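Local structure of SspB protein (Streptomyces clavuligerus, 6JUF) at residues 87-92 / 309-314. The protein probably acts as a metal-dependent DNase in the SspABCD-SspE defence system, which senses DNA phosphorothioation and protects bacteria against phages. Sequence-based numbering, arbitrary orientation.
Sequences PTWEAR and LAWDVL
Glu90 and Trp311 mark the nearest backbone approach, 10.6 Å from CA to CA, so the first turn of helix 89-95 and the middle of helix 306-317 meet through long side chains alone. Trp89 brings the rim of its six-membered ring against one face of the Trp311 indole, CZ3 lying 3.5 Å from Trp311 CZ3; with planes at 74° and the six-membered centroids 5.1 Å apart, this is a T-shaped stack. Trp89 gets there with CG anti to its own backbone N (chi1 177°), and its NE1 is hydrogen-bonded to the carbonyl of Pro328. Leu314, from the same helix as Trp311, lays CD2 over the opposite face. Glu90 bends at chi2 (74°) and comes obliquely to the benzo end, CG 3.7 Å from Trp311 CZ2, while the Glu90 carboxylate, through OE2, forms a salt bridge with Arg330, which also makes a cation-pi contact with Trp311. At the start of helix 89-95, Thr88 is the N-cap, OG1 accepting from Ala91 N at 3.2 Å. Trp93 and Tyr236 add further edge-to-face contacts to Trp311, making the indole the hub of an aromatic cluster that joins the two helices; the attraction between the Trp89 and Trp311 rings is dispersive and quadrupolar.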
loop_
_atom_site.group_PDB
_atom_site.type_symbol
_atom_site.label_atom_id
_atom_site.label_comp_id
_atom_site.label_asym_id
_atom_site.label_seq_id
_atom_site.Cartn_x
_atom_site.Cartn_y
_atom_site.Cartn_z
ATOM N N PRO B 87 -22.029 1.557 7.829
ATOM C CA PRO B 87 -21.184 2.302 6.909
ATOM C C PRO B 87 -21.674 3.759 6.672
ATOM O O PRO B 87 -22.875 3.992 6.519
ATOM C CB PRO B 87 -21.277 1.482 5.584
ATOM C CG PRO B 87 -22.682 0.917 5.604
ATOM C CD PRO B 87 -22.946 0.627 7.095
ATOM N N THR B 88 -20.732 4.730 6.654
ATOM C CA THR B 88 -21.097 6.104 6.450
ATOM C C THR B 88 -21.251 6.357 4.972
ATOM O O THR B 88 -20.713 5.564 4.138
ATOM C CB THR B 88 -20.005 7.019 7.004
ATOM O OG1 THR B 88 -18.777 6.705 6.315
ATOM C CG2 THR B 88 -19.796 6.804 8.479
ATOM N N TRP B 89 -21.891 7.431 4.598
ATOM C CA TRP B 89 -21.999 7.798 3.190
ATOM C C TRP B 89 -20.622 8.031 2.634
ATOM O O TRP B 89 -20.381 7.731 1.457
ATOM C CB TRP B 89 -22.903 9.021 3.089
ATOM C CG TRP B 89 -23.017 9.539 1.657
ATOM C CD1 TRP B 89 -23.989 9.212 0.715
ATOM C CD2 TRP B 89 -22.125 10.487 0.960
ATOM N NE1 TRP B 89 -23.798 9.912 -0.453
ATOM C CE2 TRP B 89 -22.664 10.655 -0.384
ATOM C CE3 TRP B 89 -20.957 11.148 1.315
ATOM C CZ2 TRP B 89 -22.097 11.543 -1.311
ATOM C CZ3 TRP B 89 -20.359 11.982 0.384
ATOM C CH2 TRP B 89 -20.920 12.187 -0.898
ATOM N N GLU B 90 -19.680 8.558 3.449
ATOM C CA GLU B 90 -18.333 8.747 2.948
ATOM C C GLU B 90 -17.652 7.446 2.526
ATOM O O GLU B 90 -16.867 7.397 1.551
ATOM C CB GLU B 90 -17.431 9.549 3.978
ATOM C CG GLU B 90 -17.779 11.025 4.065
ATOM C CD GLU B 90 -19.058 11.355 4.809
ATOM O OE1 GLU B 90 -19.648 10.440 5.520
ATOM O OE2 GLU B 90 -19.460 12.501 4.731
ATOM N N ALA B 91 -17.888 6.364 3.277
ATOM C CA ALA B 91 -17.334 5.077 2.914
ATOM C C ALA B 91 -17.988 4.600 1.600
ATOM O O ALA B 91 -17.275 4.091 0.717
ATOM C CB ALA B 91 -17.574 4.036 4.008
ATOM N N ARG B 92 -19.291 4.795 1.421
ATOM C CA ARG B 92 -19.930 4.457 0.137
ATOM C C ARG B 92 -19.265 5.278 -1.002
ATOM O O ARG B 92 -19.071 4.719 -2.075
ATOM C CB ARG B 92 -21.432 4.769 0.191
ATOM C CG ARG B 92 -22.185 4.715 -1.125
ATOM C CD ARG B 92 -22.174 3.298 -1.691
ATOM N NE ARG B 92 -22.848 3.166 -3.004
ATOM C CZ ARG B 92 -22.254 3.351 -4.182
ATOM N NH1 ARG B 92 -20.978 3.784 -4.278
ATOM N NH2 ARG B 92 -22.964 3.167 -5.304
ATOM N N LEU B 309 -19.698 23.147 -0.725
ATOM C CA LEU B 309 -18.656 23.538 -1.690
ATOM C C LEU B 309 -17.444 22.616 -1.540
ATOM O O LEU B 309 -16.824 22.246 -2.517
ATOM C CB LEU B 309 -18.243 25.017 -1.563
ATOM C CG LEU B 309 -19.415 25.984 -1.894
ATOM C CD1 LEU B 309 -18.970 27.381 -1.451
ATOM C CD2 LEU B 309 -19.613 25.878 -3.404
ATOM N N ALA B 310 -17.110 22.253 -0.311
ATOM C CA ALA B 310 -16.018 21.364 -0.077
ATOM C C ALA B 310 -16.244 20.064 -0.846
ATOM O O ALA B 310 -15.298 19.547 -1.449
ATOM C CB ALA B 310 -15.889 21.057 1.428
ATOM N N TRP B 311 -17.450 19.527 -0.784
ATOM C CA TRP B 311 -17.751 18.332 -1.492
ATOM C C TRP B 311 -17.819 18.480 -3.001
ATOM O O TRP B 311 -17.567 17.504 -3.674
ATOM C CB TRP B 311 -18.980 17.636 -0.898
ATOM C CG TRP B 311 -18.515 16.850 0.281
ATOM C CD1 TRP B 311 -18.456 17.241 1.613
ATOM C CD2 TRP B 311 -17.978 15.520 0.247
ATOM N NE1 TRP B 311 -17.943 16.254 2.374
ATOM C CE2 TRP B 311 -17.635 15.188 1.613
ATOM C CE3 TRP B 311 -17.755 14.584 -0.758
ATOM C CZ2 TRP B 311 -17.059 13.962 1.952
ATOM C CZ3 TRP B 311 -17.221 13.354 -0.428
ATOM C CH2 TRP B 311 -16.856 13.049 0.915
ATOM N N ASP B 312 -18.257 19.604 -3.551
ATOM C CA ASP B 312 -18.101 19.825 -5.002
ATOM C C ASP B 312 -16.642 19.694 -5.388
ATOM O O ASP B 312 -16.315 19.024 -6.369
ATOM C CB ASP B 312 -18.620 21.195 -5.435
ATOM C CG ASP B 312 -20.134 21.330 -5.307
ATOM O OD1 ASP B 312 -20.806 20.272 -5.255
ATOM O OD2 ASP B 312 -20.629 22.482 -5.207
ATOM N N VAL B 313 -15.767 20.372 -4.658
ATOM C CA VAL B 313 -14.346 20.410 -4.991
ATOM C C VAL B 313 -13.766 18.985 -4.853
ATOM O O VAL B 313 -13.028 18.508 -5.701
ATOM C CB VAL B 313 -13.618 21.344 -3.997
ATOM C CG1 VAL B 313 -12.094 21.201 -4.049
ATOM C CG2 VAL B 313 -13.981 22.796 -4.275
ATOM N N LEU B 314 -14.126 18.285 -3.803
ATOM C CA LEU B 314 -13.606 16.935 -3.591
ATOM C C LEU B 314 -14.151 15.946 -4.647
ATOM O O LEU B 314 -13.417 15.177 -5.170
ATOM C CB LEU B 314 -13.962 16.419 -2.186
ATOM C CG LEU B 314 -13.444 15.026 -1.825
ATOM C CD1 LEU B 314 -11.924 14.924 -2.005
ATOM C CD2 LEU B 314 -13.798 14.668 -0.379
#